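Local atomic coordinates of Sts-2 protein (Mus musculus, PDB entry 3D4I), a protein that carries acid-dependent phosphatase activity in the 2H-phosphatase domain given here and probably interferes with CBL-mediated down-regulation of activated receptors such as the T-cell receptor and EGFR. Residues V14-E19 with S201-L206; D44-R49 with P66-G71; P52-G57 with T137-T142; A78-L83 with L108-L113. All coordinates share one frame; numbering follows the deposited sequence.

Contact 1. Residues V14-E19 with S201-L206. Unlike the reference sequence in segment 14-19: Ile15 (reference Val).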
loop_
_atom_site.group_PDB
_atom_site.type_symbol
_atom_site.label_atom_id
_atom_site.label_comp_id
_atom_site.label_asym_id
_atom_site.label_seq_id
_atom_site.Cartn_x
_atom_site.Cartn_y
_atom_site.Cartn_z
ATOM N N VAL A 14 -5.380 -7.974 -18.630
ATOM C CA VAL A 14 -6.359 -8.432 -17.666
ATOM C C VAL A 14 -5.696 -8.257 -16.321
ATOM O O VAL A 14 -4.554 -8.687 -16.137
ATOM C CB VAL A 14 -6.741 -9.904 -17.869
ATOM C CG1 VAL A 14 -7.822 -10.305 -16.851
ATOM C CG2 VAL A 14 -7.273 -10.126 -19.310
ATOM N N ILE A 15 -6.420 -7.598 -15.422
ATOM C CA ILE A 15 -5.898 -7.116 -14.151
ATOM C C ILE A 15 -6.845 -7.533 -13.020
ATOM O O ILE A 15 -8.052 -7.212 -13.054
ATOM C CB ILE A 15 -5.773 -5.558 -14.169
ATOM C CG1 ILE A 15 -4.845 -5.107 -15.320
ATOM C CG2 ILE A 15 -5.156 -5.025 -12.837
ATOM C CD1 ILE A 15 -4.823 -3.620 -15.558
ATOM N N ARG A 16 -6.286 -8.183 -11.996
ATOM C CA ARG A 16 -7.056 -8.530 -10.811
ATOM C C ARG A 16 -7.245 -7.312 -9.900
ATOM O O ARG A 16 -6.351 -6.463 -9.760
ATOM C CB ARG A 16 -6.420 -9.694 -10.035
ATOM C CG ARG A 16 -7.385 -10.325 -8.999
ATOM C CD ARG A 16 -6.545 -10.701 -7.753
ATOM N NE ARG A 16 -7.253 -11.452 -6.714
ATOM C CZ ARG A 16 -7.470 -10.998 -5.487
ATOM N NH1 ARG A 16 -7.068 -9.753 -5.105
ATOM N NH2 ARG A 16 -8.106 -11.804 -4.631
ATOM N N HIS A 17 -8.417 -7.220 -9.295
ATOM C CA HIS A 17 -8.710 -6.130 -8.387
ATOM C C HIS A 17 -7.704 -6.115 -7.220
ATOM O O HIS A 17 -7.064 -7.124 -6.917
ATOM C CB HIS A 17 -10.159 -6.268 -7.855
ATOM C CG HIS A 17 -10.425 -7.570 -7.150
ATOM N ND1 HIS A 17 -9.967 -7.843 -5.879
ATOM C CD2 HIS A 17 -11.114 -8.670 -7.547
ATOM C CE1 HIS A 17 -10.363 -9.057 -5.524
ATOM N NE2 HIS A 17 -11.060 -9.578 -6.520
ATOM N N GLY A 18 -7.601 -4.978 -6.554
ATOM C CA GLY A 18 -6.790 -4.849 -5.338
ATOM C C GLY A 18 -7.356 -5.562 -4.130
ATOM O O GLY A 18 -8.443 -6.180 -4.174
ATOM N N GLU A 19 -6.603 -5.485 -3.041
ATOM C CA GLU A 19 -6.981 -6.179 -1.811
ATOM C C GLU A 19 -8.399 -5.751 -1.385
ATOM O O GLU A 19 -8.716 -4.563 -1.352
ATOM C CB GLU A 19 -5.972 -5.857 -0.709
ATOM C CG GLU A 19 -6.253 -6.616 0.597
ATOM C CD GLU A 19 -5.328 -6.146 1.703
ATOM O OE1 GLU A 19 -5.589 -5.058 2.233
ATOM O OE2 GLU A 19 -4.399 -6.892 2.079
ATOM N N SER A 201 -10.892 -7.185 -13.384
ATOM C CA SER A 201 -11.796 -8.286 -13.050
ATOM C C SER A 201 -11.217 -9.092 -11.895
ATOM O O SER A 201 -10.524 -8.533 -11.021
ATOM C CB SER A 201 -12.038 -9.137 -14.319
ATOM O OG SER A 201 -12.997 -10.161 -14.095
ATOM N N HIS A 202 -11.495 -10.393 -11.907
ATOM C CA HIS A 202 -11.259 -11.327 -10.820
ATOM C C HIS A 202 -10.110 -12.241 -11.187
ATOM O O HIS A 202 -9.710 -12.277 -12.344
ATOM C CB HIS A 202 -12.532 -12.161 -10.602
ATOM C CG HIS A 202 -13.744 -11.312 -10.342
ATOM N ND1 HIS A 202 -14.095 -10.882 -9.077
ATOM C CD2 HIS A 202 -14.633 -10.747 -11.192
ATOM C CE1 HIS A 202 -15.180 -10.124 -9.160
ATOM N NE2 HIS A 202 -15.514 -10.012 -10.435
ATOM N N SER A 203 -9.575 -12.973 -10.213
ATOM C CA SER A 203 -8.456 -13.888 -10.481
ATOM C C SER A 203 -8.831 -14.864 -11.601
ATOM O O SER A 203 -8.038 -15.126 -12.491
ATOM C CB SER A 203 -8.085 -14.653 -9.218
ATOM O OG SER A 203 -7.457 -13.782 -8.287
ATOM N N SER A 204 -10.053 -15.374 -11.553
ATOM C CA SER A 204 -10.548 -16.290 -12.604
ATOM C C SER A 204 -10.389 -15.764 -14.041
ATOM O O SER A 204 -10.129 -16.545 -14.980
ATOM C CB SER A 204 -12.019 -16.598 -12.350
ATOM O OG SER A 204 -12.720 -15.418 -12.058
ATOM N N ALA A 205 -10.588 -14.458 -14.213
ATOM C CA ALA A 205 -10.566 -13.844 -15.530
ATOM C C ALA A 205 -9.188 -13.886 -16.206
ATOM O O ALA A 205 -9.111 -13.821 -17.439
ATOM C CB ALA A 205 -11.087 -12.399 -15.469
ATOM N N LEU A 206 -8.105 -13.949 -15.426
ATOM C CA LEU A 206 -6.771 -14.001 -16.035
ATOM C C LEU A 206 -6.626 -15.252 -16.906
ATOM O O LEU A 206 -5.852 -15.245 -17.857
ATOM C CB LEU A 206 -5.625 -13.891 -15.020
ATOM C CG LEU A 206 -5.192 -12.455 -14.649
ATOM C CD1 LEU A 206 -6.156 -11.859 -13.652
ATOM C CD2 LEU A 206 -3.785 -12.429 -14.081
HETATM O O HOH W 1 -10.415 -12.273 -7.467
#

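Contact 2. Residues D44-R49 with P66-G71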
loop_
_atom_site.group_PDB
_atom_site.type_symbol
_atom_site.label_atom_id
_atom_site.label_comp_id
_atom_site.label_asym_id
_atom_site.label_seq_id
_atom_site.Cartn_x
_atom_site.Cartn_y
_atom_site.Cartn_z
ATOM N N ASP A 44 -10.017 0.294 11.867
ATOM C CA ASP A 44 -8.605 0.018 11.530
ATOM C C ASP A 44 -8.334 0.868 10.297
ATOM O O ASP A 44 -9.241 1.130 9.524
ATOM C CB ASP A 44 -8.434 -1.481 11.241
ATOM C CG ASP A 44 -6.992 -1.903 10.912
ATOM O OD1 ASP A 44 -6.461 -1.580 9.811
ATOM O OD2 ASP A 44 -6.419 -2.667 11.722
ATOM N N LEU A 45 -7.102 1.327 10.118
ATOM C CA LEU A 45 -6.833 2.251 9.033
ATOM C C LEU A 45 -6.927 1.580 7.677
ATOM O O LEU A 45 -6.983 2.272 6.663
ATOM C CB LEU A 45 -5.472 2.945 9.182
ATOM C CG LEU A 45 -5.227 3.706 10.492
ATOM C CD1 LEU A 45 -3.904 4.416 10.395
ATOM C CD2 LEU A 45 -6.343 4.753 10.731
ATOM N N ASN A 46 -6.967 0.252 7.640
ATOM C CA ASN A 46 -7.092 -0.424 6.336
ATOM C C ASN A 46 -8.531 -0.514 5.838
ATOM O O ASN A 46 -8.751 -0.939 4.704
ATOM C CB ASN A 46 -6.441 -1.808 6.364
ATOM C CG ASN A 46 -6.036 -2.313 4.983
ATOM O OD1 ASN A 46 -5.585 -1.556 4.137
ATOM N ND2 ASN A 46 -6.172 -3.629 4.772
ATOM N N PHE A 47 -9.510 -0.155 6.683
ATOM C CA PHE A 47 -10.868 0.140 6.188
ATOM C C PHE A 47 -10.801 1.463 5.459
ATOM O O PHE A 47 -10.074 2.350 5.904
ATOM C CB PHE A 47 -11.905 0.224 7.327
ATOM C CG PHE A 47 -12.279 -1.112 7.917
ATOM C CD1 PHE A 47 -11.448 -1.745 8.832
ATOM C CD2 PHE A 47 -13.473 -1.733 7.567
ATOM C CE1 PHE A 47 -11.816 -3.002 9.425
ATOM C CE2 PHE A 47 -13.825 -2.965 8.113
ATOM C CZ PHE A 47 -13.015 -3.591 9.058
ATOM N N PRO A 48 -11.524 1.599 4.317
ATOM C CA PRO A 48 -11.431 2.858 3.561
ATOM C C PRO A 48 -12.079 4.043 4.290
ATOM O O PRO A 48 -12.914 3.850 5.174
ATOM C CB PRO A 48 -12.174 2.545 2.242
ATOM C CG PRO A 48 -13.109 1.359 2.592
ATOM C CD PRO A 48 -12.416 0.610 3.683
ATOM N N ARG A 49 -11.699 5.253 3.898
ATOM C CA ARG A 49 -12.198 6.485 4.520
ATOM C C ARG A 49 -13.710 6.567 4.485
ATOM O O ARG A 49 -14.335 7.046 5.425
ATOM C CB ARG A 49 -11.558 7.722 3.848
ATOM C CG ARG A 49 -10.558 8.489 4.729
ATOM C CD ARG A 49 -9.738 9.482 3.884
ATOM N NE ARG A 49 -9.531 10.789 4.515
ATOM C CZ ARG A 49 -9.048 11.857 3.869
ATOM N NH1 ARG A 49 -8.720 11.768 2.578
ATOM N NH2 ARG A 49 -8.898 13.025 4.498
ATOM N N PRO A 66 -15.738 -3.320 -0.510
ATOM C CA PRO A 66 -14.840 -2.369 -1.131
ATOM C C PRO A 66 -13.382 -2.786 -1.052
ATOM O O PRO A 66 -13.029 -3.732 -0.339
ATOM C CB PRO A 66 -15.057 -1.109 -0.294
ATOM C CG PRO A 66 -15.328 -1.635 1.077
ATOM C CD PRO A 66 -16.194 -2.839 0.816
ATOM N N LEU A 67 -12.535 -2.071 -1.776
ATOM C CA LEU A 67 -11.105 -2.238 -1.620
ATOM C C LEU A 67 -10.729 -1.761 -0.224
ATOM O O LEU A 67 -11.311 -0.818 0.277
ATOM C CB LEU A 67 -10.379 -1.344 -2.625
ATOM C CG LEU A 67 -10.467 -1.763 -4.090
ATOM C CD1 LEU A 67 -9.699 -0.753 -4.941
ATOM C CD2 LEU A 67 -9.924 -3.139 -4.245
ATOM N N SER A 68 -9.753 -2.400 0.385
ATOM C CA SER A 68 -9.110 -1.863 1.597
ATOM C C SER A 68 -8.253 -0.679 1.225
ATOM O O SER A 68 -8.018 -0.422 0.030
ATOM C CB SER A 68 -8.231 -2.937 2.219
ATOM O OG SER A 68 -7.164 -3.255 1.318
ATOM N N SER A 69 -7.762 0.050 2.229
ATOM C CA SER A 69 -6.790 1.120 1.979
ATOM C C SER A 69 -5.561 0.600 1.208
ATOM O O SER A 69 -5.046 1.266 0.305
ATOM C CB SER A 69 -6.350 1.722 3.315
ATOM O OG SER A 69 -7.492 2.299 3.959
ATOM N N CYS A 70 -5.112 -0.599 1.556
ATOM C CA CYS A 70 -3.965 -1.214 0.868
ATOM C C CYS A 70 -4.330 -1.568 -0.595
ATOM O O CYS A 70 -3.524 -1.359 -1.496
ATOM C CB CYS A 70 -3.515 -2.461 1.622
ATOM S SG CYS A 70 -2.024 -3.227 0.949
ATOM N N GLY A 71 -5.547 -2.063 -0.832
ATOM C CA GLY A 71 -6.007 -2.328 -2.222
ATOM C C GLY A 71 -6.001 -1.069 -3.083
ATOM O O GLY A 71 -5.644 -1.100 -4.270
#

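Contact 3. Residues P52-G57 with T137-T142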
loop_
_atom_site.group_PDB
_atom_site.type_symbol
_atom_site.label_atom_id
_atom_site.label_comp_id
_atom_site.label_asym_id
_atom_site.label_seq_id
_atom_site.Cartn_x
_atom_site.Cartn_y
_atom_site.Cartn_z
ATOM N N PRO A 52 -19.275 4.240 -0.683
ATOM C CA PRO A 52 -20.161 4.897 -1.650
ATOM C C PRO A 52 -21.595 4.957 -1.170
ATOM O O PRO A 52 -22.059 4.021 -0.518
ATOM C CB PRO A 52 -20.103 3.976 -2.875
ATOM C CG PRO A 52 -18.859 3.210 -2.754
ATOM C CD PRO A 52 -18.554 3.096 -1.283
ATOM N N ARG A 53 -22.290 6.048 -1.500
ATOM C CA ARG A 53 -23.741 6.133 -1.285
ATOM C C ARG A 53 -24.402 4.983 -2.023
ATOM O O ARG A 53 -24.121 4.747 -3.203
ATOM C CB ARG A 53 -24.306 7.474 -1.768
ATOM C CG ARG A 53 -24.426 8.545 -0.683
ATOM C CD ARG A 53 -25.769 8.456 0.052
ATOM N NE ARG A 53 -25.843 9.347 1.215
ATOM C CZ ARG A 53 -25.301 9.082 2.405
ATOM N NH1 ARG A 53 -24.624 7.953 2.601
ATOM N NH2 ARG A 53 -25.427 9.951 3.403
ATOM N N ARG A 54 -25.256 4.258 -1.317
ATOM C CA ARG A 54 -25.776 2.997 -1.822
ATOM C C ARG A 54 -27.280 2.915 -1.619
ATOM O O ARG A 54 -27.855 3.643 -0.793
ATOM C CB ARG A 54 -25.052 1.813 -1.139
ATOM C CG ARG A 54 -25.223 0.451 -1.826
ATOM C CD ARG A 54 -23.975 -0.458 -1.692
ATOM N NE ARG A 54 -24.124 -1.705 -2.442
ATOM C CZ ARG A 54 -23.131 -2.516 -2.830
ATOM N NH1 ARG A 54 -21.859 -2.240 -2.573
ATOM N NH2 ARG A 54 -23.418 -3.612 -3.510
ATOM N N SER A 55 -27.918 2.055 -2.407
ATOM C CA SER A 55 -29.303 1.679 -2.164
ATOM C C SER A 55 -29.336 0.730 -0.974
ATOM O O SER A 55 -28.397 -0.051 -0.766
ATOM C CB SER A 55 -29.928 1.021 -3.400
ATOM O OG SER A 55 -28.973 0.255 -4.116
ATOM N N ASN A 56 -30.412 0.827 -0.192
ATOM C CA ASN A 56 -30.648 -0.008 0.997
ATOM C C ASN A 56 -29.598 0.182 2.107
ATOM O O ASN A 56 -29.382 -0.712 2.939
ATOM C CB ASN A 56 -30.821 -1.505 0.635
ATOM C CG ASN A 56 -31.462 -1.736 -0.750
ATOM O OD1 ASN A 56 -31.167 -2.735 -1.416
ATOM N ND2 ASN A 56 -32.336 -0.821 -1.179
ATOM N N GLY A 57 -28.950 1.348 2.114
ATOM C CA GLY A 57 -27.946 1.680 3.129
ATOM C C GLY A 57 -26.696 0.809 3.105
ATOM O O GLY A 57 -26.361 0.206 2.082
ATOM N N THR A 137 -26.001 -10.514 -7.628
ATOM C CA THR A 137 -26.306 -9.652 -8.779
ATOM C C THR A 137 -27.415 -8.645 -8.499
ATOM O O THR A 137 -27.504 -7.608 -9.172
ATOM C CB THR A 137 -26.637 -10.443 -10.070
ATOM O OG1 THR A 137 -27.999 -10.898 -10.041
ATOM C CG2 THR A 137 -25.675 -11.621 -10.253
ATOM N N LEU A 138 -28.243 -8.951 -7.504
ATOM C CA LEU A 138 -29.331 -8.065 -7.081
ATOM C C LEU A 138 -28.790 -6.900 -6.268
ATOM O O LEU A 138 -29.532 -5.991 -5.895
ATOM C CB LEU A 138 -30.366 -8.841 -6.249
ATOM C CG LEU A 138 -30.941 -10.111 -6.891
ATOM C CD1 LEU A 138 -31.902 -10.819 -5.937
ATOM C CD2 LEU A 138 -31.621 -9.804 -8.234
ATOM N N THR A 139 -27.488 -6.925 -6.009
ATOM C CA THR A 139 -26.909 -5.989 -5.071
ATOM C C THR A 139 -25.681 -5.219 -5.594
ATOM O O THR A 139 -25.051 -4.480 -4.839
ATOM C CB THR A 139 -26.688 -6.684 -3.678
ATOM O OG1 THR A 139 -27.062 -5.788 -2.627
ATOM C CG2 THR A 139 -25.249 -7.196 -3.481
ATOM N N PHE A 140 -25.367 -5.343 -6.883
ATOM C CA PHE A 140 -24.376 -4.443 -7.486
ATOM C C PHE A 140 -24.875 -2.995 -7.360
ATOM O O PHE A 140 -26.088 -2.726 -7.388
ATOM C CB PHE A 140 -24.146 -4.740 -8.976
ATOM C CG PHE A 140 -23.641 -6.133 -9.274
ATOM C CD1 PHE A 140 -22.622 -6.704 -8.520
ATOM C CD2 PHE A 140 -24.166 -6.855 -10.344
ATOM C CE1 PHE A 140 -22.170 -7.983 -8.798
ATOM C CE2 PHE A 140 -23.708 -8.134 -10.651
ATOM C CZ PHE A 140 -22.711 -8.704 -9.875
ATOM N N LEU A 141 -23.943 -2.063 -7.218
ATOM C CA LEU A 141 -24.261 -0.659 -7.432
ATOM C C LEU A 141 -24.755 -0.466 -8.858
ATOM O O LEU A 141 -24.202 -1.041 -9.798
ATOM C CB LEU A 141 -23.034 0.217 -7.173
ATOM C CG LEU A 141 -22.658 0.667 -5.766
ATOM C CD1 LEU A 141 -21.785 -0.361 -5.094
ATOM C CD2 LEU A 141 -21.919 1.994 -5.868
ATOM N N THR A 142 -25.824 0.321 -9.012
ATOM C CA THR A 142 -26.332 0.648 -10.332
ATOM C C THR A 142 -25.356 1.636 -10.938
ATOM O O THR A 142 -24.567 2.250 -10.217
ATOM C CB THR A 142 -27.743 1.315 -10.259
ATOM O OG1 THR A 142 -27.710 2.348 -9.271
ATOM C CG2 THR A 142 -28.808 0.305 -9.876
HETATM O O HOH W 2 -27.655 -0.917 -6.081
#

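Contact 4. Residues A78-L83 with L108-L113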
loop_
_atom_site.group_PDB
_atom_site.type_symbol
_atom_site.label_atom_id
_atom_site.label_comp_id
_atom_site.label_asym_id
_atom_site.label_seq_id
_atom_site.Cartn_x
_atom_site.Cartn_y
_atom_site.Cartn_z
ATOM N N ALA A 78 -0.007 0.499 -9.478
ATOM C CA ALA A 78 -0.137 -0.057 -10.841
ATOM C C ALA A 78 -0.470 0.995 -11.917
ATOM O O ALA A 78 0.137 0.991 -12.986
ATOM C CB ALA A 78 -1.190 -1.175 -10.850
ATOM N N GLY A 79 -1.442 1.865 -11.655
ATOM C CA GLY A 79 -1.802 2.943 -12.596
ATOM C C GLY A 79 -0.625 3.882 -12.872
ATOM O O GLY A 79 -0.353 4.253 -14.017
ATOM N N GLU A 80 0.067 4.273 -11.809
ATOM C CA GLU A 80 1.289 5.078 -11.906
ATOM C C GLU A 80 2.389 4.396 -12.730
ATOM O O GLU A 80 3.042 5.054 -13.571
ATOM C CB GLU A 80 1.792 5.449 -10.511
ATOM C CG GLU A 80 3.053 6.339 -10.537
ATOM C CD GLU A 80 3.655 6.462 -9.153
ATOM O OE1 GLU A 80 3.760 5.435 -8.458
ATOM O OE2 GLU A 80 4.006 7.580 -8.764
ATOM N N ALA A 81 2.584 3.091 -12.527
ATOM C CA ALA A 81 3.549 2.332 -13.343
ATOM C C ALA A 81 3.122 2.308 -14.813
ATOM O O ALA A 81 3.954 2.478 -15.714
ATOM C CB ALA A 81 3.729 0.904 -12.811
ATOM N N LEU A 82 1.825 2.106 -15.057
ATOM C CA LEU A 82 1.301 2.187 -16.414
ATOM C C LEU A 82 1.587 3.535 -17.050
ATOM O O LEU A 82 2.034 3.578 -18.202
ATOM C CB LEU A 82 -0.199 1.865 -16.473
ATOM C CG LEU A 82 -0.490 0.365 -16.370
ATOM C CD1 LEU A 82 -1.946 0.105 -15.967
ATOM C CD2 LEU A 82 -0.110 -0.385 -17.715
ATOM N N LEU A 83 1.341 4.622 -16.321
ATOM C CA LEU A 83 1.746 5.957 -16.811
ATOM C C LEU A 83 3.237 6.007 -17.167
ATOM O O LEU A 83 3.600 6.445 -18.272
ATOM C CB LEU A 83 1.384 7.093 -15.823
ATOM C CG LEU A 83 1.594 8.521 -16.356
ATOM C CD1 LEU A 83 0.702 8.767 -17.586
ATOM C CD2 LEU A 83 1.335 9.578 -15.285
ATOM N N LEU A 108 -7.112 4.500 -13.618
ATOM C CA LEU A 108 -7.378 5.615 -14.528
ATOM C C LEU A 108 -6.981 6.985 -13.972
ATOM O O LEU A 108 -6.505 7.839 -14.719
ATOM C CB LEU A 108 -8.849 5.638 -14.936
ATOM C CG LEU A 108 -9.310 4.648 -16.019
ATOM C CD1 LEU A 108 -10.817 4.535 -15.935
ATOM C CD2 LEU A 108 -8.882 5.119 -17.419
ATOM N N GLU A 109 -7.202 7.203 -12.674
ATOM C CA GLU A 109 -6.827 8.459 -12.026
ATOM C C GLU A 109 -5.316 8.669 -12.089
ATOM O O GLU A 109 -4.842 9.763 -12.440
ATOM C CB GLU A 109 -7.382 8.532 -10.604
ATOM C CG GLU A 109 -8.827 9.010 -10.561
ATOM C CD GLU A 109 -9.483 8.851 -9.185
ATOM O OE1 GLU A 109 -8.785 8.534 -8.189
ATOM O OE2 GLU A 109 -10.711 9.042 -9.107
ATOM N N GLU A 110 -4.559 7.604 -11.850
ATOM C CA GLU A 110 -3.098 7.684 -11.914
ATOM C C GLU A 110 -2.560 7.746 -13.334
ATOM O O GLU A 110 -1.465 8.268 -13.561
ATOM C CB GLU A 110 -2.450 6.525 -11.173
ATOM C CG GLU A 110 -2.614 6.575 -9.658
ATOM C CD GLU A 110 -1.956 7.771 -9.018
ATOM O OE1 GLU A 110 -0.866 8.214 -9.482
ATOM O OE2 GLU A 110 -2.560 8.282 -8.054
ATOM N N LEU A 111 -3.326 7.206 -14.283
ATOM C CA LEU A 111 -3.018 7.373 -15.709
ATOM C C LEU A 111 -3.370 8.767 -16.239
ATOM O O LEU A 111 -3.002 9.106 -17.357
ATOM C CB LEU A 111 -3.821 6.365 -16.534
ATOM C CG LEU A 111 -3.297 5.188 -17.367
ATOM C CD1 LEU A 111 -1.791 5.225 -17.744
ATOM C CD2 LEU A 111 -3.712 3.860 -16.832
ATOM N N LYS A 112 -4.139 9.535 -15.469
ATOM C CA LYS A 112 -4.681 10.840 -15.875
ATOM C C LYS A 112 -5.723 10.744 -16.998
ATOM O O LYS A 112 -5.931 11.697 -17.776
ATOM C CB LYS A 112 -3.568 11.836 -16.236
ATOM C CG LYS A 112 -2.637 12.149 -15.084
ATOM C CD LYS A 112 -1.502 13.092 -15.503
ATOM C CE LYS A 112 -0.299 12.981 -14.548
ATOM N NZ LYS A 112 -0.707 12.735 -13.139
ATOM N N LEU A 113 -6.416 9.614 -17.025
ATOM C CA LEU A 113 -7.382 9.311 -18.065
ATOM C C LEU A 113 -8.804 9.168 -17.544
ATOM O O LEU A 113 -9.695 8.777 -18.289
ATOM C CB LEU A 113 -6.950 8.028 -18.801
ATOM C CG LEU A 113 -5.627 8.110 -19.562
ATOM C CD1 LEU A 113 -5.306 6.720 -20.125
ATOM C CD2 LEU A 113 -5.708 9.140 -20.685
#

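Contact 1. Residues V14-E19 with S201-L206
Ser201 runs parallel to Ile15-His17, its N bonding to Ile15 O (2.9 Å, 171° at the hydrogen) and its O taking His17 N at 3.0 Å. Beside this bridge lies the tight, apolar part of the contact: CG1 of Val14 meets Ala205 CB at 4.1 Å and Leu206 CD1 at 3.9 Å, while that same leucine methyl passes over the backbone of Arg16. Arg16-His17-Gly18 spells the RHG signature of the histidine phosphatases, at the end of a central strand, and His17 and His202 are probably the two histidines that give 2H-phosphatases their name. Their rings meet obliquely, planes at 77°. His17 has CG between its backbone N and carbonyl carbon (chi1 58°), which carries ND1 round to Gly18 O, 2.8 Å away in the ring plane; that bond fixes the ring's rotation and directs NE2 to water 1, which it holds weakly. His202 NE2 bonds instead to Ser95. The looser side belongs to Arg16 and Ser203, both partly exposed. There Arg16 NE donates in the guanidinium plane to Ser203 OG at 2.8 Å, CE1 of His17 sits 3.3 Å above one guanidinium face, and water 1 accepts from Ser203 N.

Contact 2. Residues D44-R49 with P66-G71
Three hydrogen bonds tie Leu45 and Asn46 to Ser69 and Cys70, and Asn46 makes two of them. Its backbone O takes Ser69 N at 2.8 Å, the donor standing 41° above the carbonyl plane. Its side-chain OD1 takes Cys70 N, also at 2.8 Å, this time in the plane of the amide carbonyl. With CG turned opposite the backbone N (chi1 -157°), the amide reaches across to the start of the helix, while ND2 bonds to Glu19. Replacing it by an alanine would remove the amide and probably leave Cys70 N without its acceptor and Glu19 short of one donor. The third bond uses a side-chain donor: Ser69 OG donates to Leu45 O at 2.8 Å, in the carbonyl plane, and Arg42 bonds to the same carbonyl oxygen.

Bonds within each segment hold both partners in shape. Asp44 OD1 uses its anti lone pair to accept from Asn46 N at 2.9 Å, an Asx turn laid over the type I beta turn from Asp44 to Phe47. Ser68 OG accepts from Gly71 N at 2.9 Å and is itself bonded to Glu19.

Apolar packing is confined to the prolines. Pro48 and Pro66 cross at about a right angle, CG to CG 4.0 Å, and Pro48 CG also lies against Leu67 O.

The result is a helix start with acceptors for its first amides: Ser68 is the N-cap of helix 69-85, serving Gly71, and the turn at Asn46 covers Ser69 and Cys70.

Contact 3. Residues P52-G57 with T137-T142
A single water links Ser55 to Phe140, donating to Ser55 OG at 2.6 Å and to Phe140 O at 2.7 Å. Ser55 OG has a second partner in Glu145, so the hydroxyl is gripped by two groups. Ser55 lies in the type II beta turn from Arg54 to Gly57 and meets the opposing loop through this water. Phe140 also meets Phe126 edge-to-face.

Arg54 covers more of that loop than any other residue of 52-57. Its CG stands opposite the backbone N (chi1 -164°) and the chain bends at chi2, which sends the guanidinium across Leu141 at about a right angle. Leu141 CD1 rests over one face of the flat group, toward its rim; because Leu141 was modelled in two conformers, the fine detail of this packing is doubtful. The modelled approach of Arg54 to Thr139 O is too close to be trusted either. The surer polar mate of the guanidinium is Asp64, in a salt bridge, and Phe61 adds a cation-pi contact. The other methyl of Leu141, CD2, lies near Pro52 CB, with the same reservation. Arg53 O is buried here without a partner in the model.

Just past Leu141, Thr142 is the N-cap of helix 143-148, and the bond from its N to Glu145 is consistent with a capping box. The two segments are irregular loops brought together beside helix 98-111, whose Leu98 touches Pro52, Arg54 and Leu141 alike, and 137-142 belongs to the connection from strand 119-121 to helix 143-148.

Contact 4. Residues A78-L83 with L108-L113
Glu110 CB presses on the backbone of the opposite helix, 3.4 Å from Glu80 N and 3.6 Å from Gly79 C. Any side-chain carbon on Gly79 would collide with it, so the glycine permits the close approach, Gly79 CA to Glu110 CA 5.0 Å. Beyond CB the Glu110 chain bends at chi2 and its carboxylate passes near Glu80, the like charges 5.0 Å apart between OE1 of Glu110 and OE2 of Glu80; the latter also has a weak, long ion pair with Arg49 of the second subunit. Leu111 comes next, with chi1 at -114°, away from the usual staggered positions; this carries CD1 to 3.5 Å from Leu83 N and 3.9 Å from Leu82 CB. Leu83 reaches over the C-terminal end of helix 98-111, CD2 lying 3.5 Å from Glu110 O. Lys112 then crosses Leu83 obliquely, its CE 3.8 Å from CD2. With an alanine in place of Leu83, CE of Lys112 would probably lose its apolar support and a gap open beside Glu110 O. Lys112 has positive phi, and Leu113 N bonds to Leu108 O, closing helix 98-111 in a Schellman motif. Two helices thus lie side by side on the sheet, as expected in a histidine phosphatase.

How the contacts relate
From the N terminus, strand 11-16 opens contact 1, whose loop closes only at 201-206, 182 residues after Glu19, and encloses the other three. Contact 2 follows, joining the loop at 44-49 to the start of helix 69-85. Contact 3 begins at 52-57, before contact 2 has closed, and ends at 137-142, so the two cross. Contact 4 closes inside contact 3, pairing helix 69-85 with helix 98-111. Contacts 2 and 4 share helix 69-85 but follow one another in series. Contacts 1 and 2 touch through Glu19, which grips both Ser68 and Asn46. Thus central strands, flanking helices and outer loops are tied together, and contacts 1, 2 and 4 also meet the second subunit.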